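Local coordinates for protein putative sulfatase yidJ (Bacteroides fragilis, PDB 2QZU) that probably hydrolyses sulfate esters as a metal-dependent enzyme of the arylsulfatase type, in the alkaline phosphatase superfamily, at residues 113-125 and 362-376. Numbering follows the deposited sequence.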
ATOM      1  N   ALA A 113      14.051 -21.903  25.863  1.00  7.75           N
ATOM      2  CA  ALA A 113      14.682 -20.700  26.390  1.00  9.00           C
ATOM      3  C   ALA A 113      13.976 -20.262  27.669  1.00  8.36           C
ATOM      4  O   ALA A 113      12.748 -20.230  27.733  1.00 12.62           O
ATOM      5  CB  ALA A 113      14.630 -19.578  25.355  1.00  8.77           C
ATOM      6  N   ARG A 114      14.762 -19.940  28.691  1.00 11.39           N
ATOM      7  CA  ARG A 114      14.216 -19.487  29.965  1.00  9.24           C
ATOM      8  C   ARG A 114      14.036 -17.973  29.868  1.00  8.73           C
ATOM      9  O   ARG A 114      14.986 -17.211  30.062  1.00  6.06           O
ATOM     10  CB  ARG A 114      15.186 -19.833  31.096  1.00 11.78           C
ATOM     11  CG  ARG A 114      14.747 -19.384  32.478  1.00 18.27           C
ATOM     12  CD  ARG A 114      13.601 -20.215  32.999  1.00 22.48           C
ATOM     13  NE  ARG A 114      13.259 -19.872  34.379  1.00 21.93           N
ATOM     14  CZ  ARG A 114      12.211 -20.373  35.022  1.00 17.67           C
ATOM     15  NH1 ARG A 114      11.415 -21.236  34.405  1.00  9.01           N
ATOM     16  NH2 ARG A 114      11.952 -20.010  36.271  1.00 16.07           N
ATOM     17  N   CYS A 115      12.819 -17.543  29.562  1.00  7.97           N
ATOM     18  CA  CYS A 115      12.529 -16.118  29.418  1.00 10.38           C
ATOM     19  C   CYS A 115      12.042 -15.487  30.718  1.00  4.80           C
ATOM     20  O   CYS A 115      11.603 -16.192  31.626  1.00  8.53           O
ATOM     21  CB  CYS A 115      11.495 -15.925  28.310  1.00  6.14           C
ATOM     22  SG  CYS A 115      12.077 -16.564  26.716  1.00 11.05           S
ATOM     23  N   TRP A 116      12.105 -14.159  30.812  1.00  5.64           N
ATOM     24  CA  TRP A 116      11.669 -13.497  32.040  1.00  7.71           C
ATOM     25  C   TRP A 116      10.208 -13.769  32.356  1.00  6.92           C
ATOM     26  O   TRP A 116       9.813 -13.757  33.523  1.00  6.17           O
ATOM     27  CB  TRP A 116      11.917 -11.980  31.996  1.00  5.02           C
ATOM     28  CG  TRP A 116      11.271 -11.246  30.855  1.00  2.07           C
ATOM     29  CD1 TRP A 116      11.824 -10.980  29.633  1.00  6.66           C
ATOM     30  CD2 TRP A 116       9.962 -10.662  30.838  1.00  6.38           C
ATOM     31  NE1 TRP A 116      10.945 -10.261  28.861  1.00 10.24           N
ATOM     32  CE2 TRP A 116       9.793 -10.051  29.575  1.00  9.04           C
ATOM     33  CE3 TRP A 116       8.915 -10.593  31.768  1.00  4.93           C
ATOM     34  CZ2 TRP A 116       8.617  -9.379  29.215  1.00 12.21           C
ATOM     35  CZ3 TRP A 116       7.740  -9.921  31.410  1.00  8.50           C
ATOM     36  CH2 TRP A 116       7.605  -9.325  30.142  1.00  5.43           C
ATOM     37  N   SER A 117       9.408 -14.013  31.323  1.00  6.16           N
ATOM     38  CA  SER A 117       7.996 -14.294  31.527  1.00  6.35           C
ATOM     39  C   SER A 117       7.831 -15.657  32.204  1.00  7.54           C
ATOM     40  O   SER A 117       6.907 -15.851  32.994  1.00  6.74           O
ATOM     41  CB  SER A 117       7.240 -14.248  30.195  1.00  6.12           C
ATOM     42  OG  SER A 117       7.826 -15.103  29.230  1.00  7.57           O
ATOM     43  N   ASP A 118       8.735 -16.589  31.904  1.00  4.78           N
ATOM     44  CA  ASP A 118       8.693 -17.924  32.515  1.00  6.32           C
ATOM     45  C   ASP A 118       9.003 -17.782  34.000  1.00  5.68           C
ATOM     46  O   ASP A 118       8.423 -18.471  34.841  1.00  6.48           O
ATOM     47  CB  ASP A 118       9.745 -18.854  31.892  1.00  5.08           C
ATOM     48  CG  ASP A 118       9.421 -19.240  30.458  1.00  9.64           C
ATOM     49  OD1 ASP A 118       8.337 -19.817  30.223  1.00 11.64           O
ATOM     50  OD2 ASP A 118      10.261 -18.976  29.568  1.00  6.79           O
ATOM     51  N   VAL A 119       9.939 -16.891  34.308  1.00  5.28           N
ATOM     52  CA  VAL A 119      10.339 -16.637  35.685  1.00  6.06           C
ATOM     53  C   VAL A 119       9.168 -16.052  36.484  1.00  3.16           C
ATOM     54  O   VAL A 119       8.829 -16.554  37.558  1.00  8.48           O
ATOM     55  CB  VAL A 119      11.542 -15.669  35.740  1.00  5.94           C
ATOM     56  CG1 VAL A 119      11.827 -15.258  37.180  1.00  5.69           C
ATOM     57  CG2 VAL A 119      12.772 -16.336  35.129  1.00  5.14           C
ATOM     58  N   LEU A 120       8.546 -15.000  35.961  1.00  8.80           N
ATOM     59  CA  LEU A 120       7.425 -14.380  36.660  1.00  6.27           C
ATOM     60  C   LEU A 120       6.253 -15.342  36.823  1.00  3.89           C
ATOM     61  O   LEU A 120       5.563 -15.315  37.844  1.00  7.09           O
ATOM     62  CB  LEU A 120       6.979 -13.107  35.936  1.00  7.13           C
ATOM     63  CG  LEU A 120       7.986 -11.958  35.999  1.00  6.14           C
ATOM     64  CD1 LEU A 120       7.438 -10.759  35.239  1.00  3.01           C
ATOM     65  CD2 LEU A 120       8.256 -11.584  37.454  1.00  8.68           C
ATOM     66  N   LYS A 121       6.029 -16.194  35.824  1.00  5.89           N
ATOM     67  CA  LYS A 121       4.947 -17.163  35.920  1.00  5.52           C
ATOM     68  C   LYS A 121       5.259 -18.103  37.082  1.00 11.82           C
ATOM     69  O   LYS A 121       4.375 -18.451  37.866  1.00 11.17           O
ATOM     70  CB  LYS A 121       4.821 -17.991  34.641  1.00  8.62           C
ATOM     71  CG  LYS A 121       3.617 -18.930  34.673  1.00 13.99           C
ATOM     72  CD  LYS A 121       3.713 -20.013  33.619  1.00 18.38           C
ATOM     73  CE  LYS A 121       2.370 -20.701  33.423  1.00 37.25           C
ATOM     74  NZ  LYS A 121       1.825 -21.247  34.695  1.00 33.85           N
ATOM     75  N   ASP A 122       6.518 -18.517  37.187  1.00  8.21           N
ATOM     76  CA  ASP A 122       6.920 -19.411  38.268  1.00  8.53           C
ATOM     77  C   ASP A 122       6.817 -18.731  39.629  1.00 12.69           C
ATOM     78  O   ASP A 122       6.645 -19.398  40.649  1.00 13.01           O
ATOM     79  CB  ASP A 122       8.350 -19.919  38.054  1.00 10.93           C
ATOM     80  CG  ASP A 122       8.437 -20.976  36.967  1.00 23.08           C
ATOM     81  OD1 ASP A 122       7.438 -21.696  36.758  1.00 36.75           O
ATOM     82  OD2 ASP A 122       9.507 -21.103  36.333  1.00 27.58           O
ATOM     83  N   GLN A 123       6.917 -17.405  39.648  1.00  7.97           N
ATOM     84  CA  GLN A 123       6.821 -16.681  40.905  1.00 10.46           C
ATOM     85  C   GLN A 123       5.377 -16.347  41.278  1.00 10.07           C
ATOM     86  O   GLN A 123       5.137 -15.528  42.162  1.00 12.25           O
ATOM     87  CB  GLN A 123       7.667 -15.406  40.863  1.00  9.00           C
ATOM     88  CG  GLN A 123       9.155 -15.656  40.633  1.00 16.39           C
ATOM     89  CD  GLN A 123       9.747 -16.675  41.593  1.00 14.26           C
ATOM     90  OE1 GLN A 123       9.573 -16.579  42.805  1.00  8.68           O
ATOM     91  NE2 GLN A 123      10.461 -17.655  41.050  1.00 17.00           N
ATOM     92  N   GLY A 124       4.423 -16.973  40.592  1.00  7.25           N
ATOM     93  CA  GLY A 124       3.017 -16.764  40.907  1.00  8.17           C
ATOM     94  C   GLY A 124       2.296 -15.585  40.278  1.00  9.24           C
ATOM     95  O   GLY A 124       1.195 -15.233  40.709  1.00  9.82           O
ATOM     96  N   TYR A 125       2.897 -14.980  39.260  1.00  8.78           N
ATOM     97  CA  TYR A 125       2.286 -13.835  38.592  1.00  7.11           C
ATOM     98  C   TYR A 125       1.216 -14.241  37.592  1.00  9.08           C
ATOM     99  O   TYR A 125       1.317 -15.285  36.951  1.00  7.35           O
ATOM    100  CB  TYR A 125       3.349 -13.023  37.847  1.00  4.00           C
ATOM    101  CG  TYR A 125       4.075 -12.006  38.684  1.00  4.27           C
ATOM    102  CD1 TYR A 125       4.776 -12.383  39.829  1.00  7.43           C
ATOM    103  CD2 TYR A 125       4.076 -10.662  38.322  1.00  4.22           C
ATOM    104  CE1 TYR A 125       5.462 -11.440  40.595  1.00 12.08           C
ATOM    105  CE2 TYR A 125       4.756  -9.712  39.078  1.00  8.54           C
ATOM    106  CZ  TYR A 125       5.444 -10.107  40.212  1.00  7.37           C
ATOM    107  OH  TYR A 125       6.107  -9.160  40.955  1.00 10.57           O
ATOM    108  N   TYR A 362      15.340  -7.465  30.787  1.00  7.36           N
ATOM    109  CA  TYR A 362      15.144  -8.765  31.438  1.00  7.04           C
ATOM    110  C   TYR A 362      15.800  -8.749  32.834  1.00  7.83           C
ATOM    111  O   TYR A 362      15.100  -8.803  33.848  1.00 11.98           O
ATOM    112  CB  TYR A 362      15.737  -9.877  30.550  1.00 10.09           C
ATOM    113  CG  TYR A 362      15.522 -11.319  30.983  1.00  4.74           C
ATOM    114  CD1 TYR A 362      15.697 -11.721  32.311  1.00  4.79           C
ATOM    115  CD2 TYR A 362      15.263 -12.308  30.031  1.00  9.40           C
ATOM    116  CE1 TYR A 362      15.626 -13.070  32.672  1.00  7.97           C
ATOM    117  CE2 TYR A 362      15.196 -13.649  30.378  1.00  7.59           C
ATOM    118  CZ  TYR A 362      15.377 -14.029  31.697  1.00 10.75           C
ATOM    119  OH  TYR A 362      15.310 -15.361  32.030  1.00  9.67           O
ATOM    120  N   PRO A 363      17.143  -8.648  32.910  1.00  5.19           N
ATOM    121  CA  PRO A 363      17.734  -8.635  34.255  1.00  4.94           C
ATOM    122  C   PRO A 363      17.385  -7.391  35.077  1.00  9.69           C
ATOM    123  O   PRO A 363      17.183  -7.478  36.289  1.00 10.09           O
ATOM    124  CB  PRO A 363      19.231  -8.745  33.976  1.00  9.50           C
ATOM    125  CG  PRO A 363      19.377  -8.011  32.684  1.00 10.01           C
ATOM    126  CD  PRO A 363      18.189  -8.513  31.878  1.00  7.79           C
ATOM    127  N   THR A 364      17.309  -6.241  34.416  1.00  5.79           N
ATOM    128  CA  THR A 364      16.996  -4.990  35.101  1.00  6.16           C
ATOM    129  C   THR A 364      15.637  -5.020  35.801  1.00  8.95           C
ATOM    130  O   THR A 364      15.546  -4.726  36.994  1.00  7.53           O
ATOM    131  CB  THR A 364      17.050  -3.797  34.118  1.00  8.59           C
ATOM    132  OG1 THR A 364      18.360  -3.724  33.538  1.00  7.41           O
ATOM    133  CG2 THR A 364      16.755  -2.481  34.841  1.00  7.41           C
ATOM    134  N   LEU A 365      14.583  -5.382  35.073  1.00  6.26           N
ATOM    135  CA  LEU A 365      13.249  -5.426  35.668  1.00  7.96           C
ATOM    136  C   LEU A 365      13.135  -6.509  36.740  1.00 10.19           C
ATOM    137  O   LEU A 365      12.601  -6.267  37.820  1.00  9.92           O
ATOM    138  CB  LEU A 365      12.187  -5.650  34.586  1.00  6.43           C
ATOM    139  CG  LEU A 365      11.954  -4.471  33.627  1.00  6.53           C
ATOM    140  CD1 LEU A 365      11.077  -4.914  32.461  1.00  5.35           C
ATOM    141  CD2 LEU A 365      11.297  -3.320  34.383  1.00 10.42           C
ATOM    142  N   LEU A 366      13.649  -7.698  36.449  1.00  6.52           N
ATOM    143  CA  LEU A 366      13.577  -8.791  37.413  1.00  9.89           C
ATOM    144  C   LEU A 366      14.222  -8.422  38.748  1.00  9.92           C
ATOM    145  O   LEU A 366      13.666  -8.714  39.805  1.00  9.01           O
ATOM    146  CB  LEU A 366      14.238 -10.046  36.837  1.00  8.97           C
ATOM    147  CG  LEU A 366      13.333 -11.248  36.538  1.00 18.26           C
ATOM    148  CD1 LEU A 366      11.990 -10.797  36.000  1.00 11.44           C
ATOM    149  CD2 LEU A 366      14.038 -12.172  35.551  1.00 11.01           C
ATOM    150  N   SER A 367      15.394  -7.791  38.703  1.00  5.64           N
ATOM    151  CA  SER A 367      16.070  -7.388  39.935  1.00  5.05           C
ATOM    152  C   SER A 367      15.265  -6.287  40.630  1.00  8.44           C
ATOM    153  O   SER A 367      15.113  -6.302  41.849  1.00  8.80           O
ATOM    154  CB  SER A 367      17.494  -6.893  39.643  1.00  6.63           C
ATOM    155  OG  SER A 367      18.354  -7.971  39.302  1.00  9.57           O
HETATM  156  N   MSE A 368      14.747  -5.337  39.855  1.00  5.44           N
HETATM  157  CA  MSE A 368      13.947  -4.255  40.427  1.00  5.07           C
HETATM  158  C   MSE A 368      12.711  -4.818  41.123  1.00  9.12           C
HETATM  159  O   MSE A 368      12.252  -4.280  42.131  1.00 10.33           O
HETATM  160  CB  MSE A 368      13.487  -3.279  39.337  1.00  5.09           C
HETATM  161  CG  MSE A 368      14.564  -2.369  38.777  1.00  7.54           C
HETATM  162 SE   MSE A 368      13.861  -1.342  37.282  1.00 24.01          SE
HETATM  163  CE  MSE A 368      12.695  -0.149  38.271  1.00  6.42           C
HETATM  164  N   MSE A 369      12.180  -5.908  40.577  1.00  4.30           N
HETATM  165  CA  MSE A 369      10.975  -6.532  41.110  1.00  7.68           C
HETATM  166  C   MSE A 369      11.188  -7.439  42.314  1.00  7.44           C
HETATM  167  O   MSE A 369      10.219  -7.909  42.909  1.00  9.04           O
HETATM  168  CB  MSE A 369      10.273  -7.305  39.993  1.00  9.19           C
HETATM  169  CG  MSE A 369       9.714  -6.395  38.916  1.00 10.88           C
HETATM  170 SE   MSE A 369       9.170  -7.302  37.311  1.00 21.54          SE
HETATM  171  CE  MSE A 369       9.117  -5.751  36.156  1.00 32.60           C
ATOM    172  N   GLY A 370      12.450  -7.679  42.664  1.00  8.37           N
ATOM    173  CA  GLY A 370      12.758  -8.529  43.800  1.00  6.05           C
ATOM    174  C   GLY A 370      13.092  -9.966  43.440  1.00  8.90           C
ATOM    175  O   GLY A 370      13.084 -10.844  44.306  1.00  6.85           O
ATOM    176  N   PHE A 371      13.402 -10.215  42.169  1.00  5.83           N
ATOM    177  CA  PHE A 371      13.717 -11.569  41.722  1.00  6.54           C
ATOM    178  C   PHE A 371      15.114 -11.696  41.115  1.00  5.94           C
ATOM    179  O   PHE A 371      15.322 -12.447  40.162  1.00  9.15           O
ATOM    180  CB  PHE A 371      12.662 -12.031  40.710  1.00  9.28           C
ATOM    181  CG  PHE A 371      11.260 -12.057  41.265  1.00  9.32           C
ATOM    182  CD1 PHE A 371      10.938 -12.889  42.334  1.00  9.75           C
ATOM    183  CD2 PHE A 371      10.273 -11.230  40.741  1.00  9.36           C
ATOM    184  CE1 PHE A 371       9.649 -12.897  42.875  1.00  6.87           C
ATOM    185  CE2 PHE A 371       8.981 -11.229  41.275  1.00  7.25           C
ATOM    186  CZ  PHE A 371       8.670 -12.064  42.344  1.00  8.30           C
ATOM    187  N   SER A 372      16.073 -10.968  41.676  1.00  9.09           N
ATOM    188  CA  SER A 372      17.444 -11.008  41.186  1.00 12.16           C
ATOM    189  C   SER A 372      18.014 -12.433  41.174  1.00 13.73           C
ATOM    190  O   SER A 372      18.711 -12.824  40.234  1.00 12.46           O
ATOM    191  CB  SER A 372      18.324 -10.099  42.052  1.00 15.06           C
ATOM    192  OG  SER A 372      19.637 -10.001  41.527  1.00 27.04           O
ATOM    193  N   LYS A 373      17.707 -13.214  42.206  1.00 12.79           N
ATOM    194  CA  LYS A 373      18.214 -14.584  42.297  1.00 15.98           C
ATOM    195  C   LYS A 373      17.644 -15.511  41.223  1.00 11.31           C
ATOM    196  O   LYS A 373      18.185 -16.595  40.985  1.00 10.04           O
ATOM    197  CB  LYS A 373      17.913 -15.169  43.684  1.00 16.69           C
ATOM    198  CG  LYS A 373      16.442 -15.477  43.922  1.00 20.73           C
ATOM    199  CD  LYS A 373      16.135 -15.728  45.395  1.00 28.66           C
ATOM    200  CE  LYS A 373      16.561 -17.111  45.851  1.00 29.68           C
ATOM    201  NZ  LYS A 373      15.756 -18.176  45.190  1.00 44.76           N
ATOM    202  N   GLU A 374      16.560 -15.088  40.574  1.00 10.06           N
ATOM    203  CA  GLU A 374      15.920 -15.904  39.544  1.00  7.36           C
ATOM    204  C   GLU A 374      16.441 -15.671  38.127  1.00  9.53           C
ATOM    205  O   GLU A 374      16.010 -16.346  37.196  1.00 11.37           O
ATOM    206  CB  GLU A 374      14.400 -15.684  39.547  1.00 11.83           C
ATOM    207  CG  GLU A 374      13.715 -15.914  40.890  1.00 13.21           C
ATOM    208  CD  GLU A 374      13.991 -17.287  41.467  1.00 23.93           C
ATOM    209  OE1 GLU A 374      13.861 -18.287  40.728  1.00 27.99           O
ATOM    210  OE2 GLU A 374      14.331 -17.367  42.665  1.00 26.14           O
ATOM    211  N   ILE A 375      17.353 -14.718  37.955  1.00  9.35           N
ATOM    212  CA  ILE A 375      17.912 -14.451  36.630  1.00  8.26           C
ATOM    213  C   ILE A 375      18.816 -15.629  36.264  1.00  9.06           C
ATOM    214  O   ILE A 375      19.745 -15.957  37.000  1.00  8.96           O
ATOM    215  CB  ILE A 375      18.739 -13.147  36.626  1.00  7.07           C
ATOM    216  CG1 ILE A 375      17.841 -11.963  36.992  1.00  8.55           C
ATOM    217  CG2 ILE A 375      19.348 -12.913  35.249  1.00  4.98           C
ATOM    218  CD1 ILE A 375      18.590 -10.660  37.178  1.00 11.14           C
ATOM    219  N   PRO A 376      18.543 -16.295  35.130  1.00 10.84           N
ATOM    220  CA  PRO A 376      19.358 -17.438  34.709  1.00 11.21           C
ATOM    221  C   PRO A 376      20.816 -17.051  34.478  1.00 12.48           C
ATOM    222  O   PRO A 376      21.125 -15.895  34.180  1.00 10.44           O
ATOM    223  CB  PRO A 376      18.684 -17.888  33.413  1.00 12.92           C
ATOM    224  CG  PRO A 376      17.267 -17.451  33.592  1.00 16.03           C
ATOM    225  CD  PRO A 376      17.419 -16.089  34.200  1.00 11.68           C
TER
HETATM  226  O   HOH W   1      14.931 -18.893  36.977  1.00 21.54           O
HETATM  227  O   HOH W   2      12.002 -18.914  38.701  1.00 26.86           O
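Y362 lays its ring against the start of helix 116-122, joining two nearly parallel helices (axes 18° apart) that pack beside the central mixed sheet of the sulfatase alpha/beta fold. Tyrosine suits the place by pairing a flat face for W116 with a terminal hydroxyl: with CG anti to the backbone N (chi1 -174°), it reaches across, and its OH donates to R114 O at 2.7 Å, from above the carbonyl plane. W116 CB stands 3.7 Å from the centroid of the Y362 ring, almost on its normal, a CH-pi contact, while the broad indole, its CG between backbone N and carbonyl carbon, offers its CD1 edge to that face in an offset edge-to-face pair. Farther along, branched aliphatics fill the groove: L366 sends CD2 to V119 and CD1 to L120, and V119 CG1 also meets E374 CB at 3.5 Å.

At the far end F371, just beyond the Schellman turn at G370, receives the bent chain of Q123 over one face, Q123 CG lying 3.6 Å from F371 CE1. L120 CD2 covers a face of Y125 and also touches F371 CD2; the two rings meet directly at Y125 CE1 and F371 CE2, planes 76° apart. The Y125 hydroxyl, at the F371 edge, is hydrogen-bonded to P28 O.

The outer edge is polar. R114 is long enough to pass P376 CG and still reach D122, where NH1 and NH2 both donate to OD2, an end-on salt bridge that helps hold the guanidinium against the helix backbone. Two waters join the segments: one accepts from R114 NE and donates to E374 O; the other accepts a weak bond from Q123 NE2 and donates to E374 OE1 at 2.8 Å.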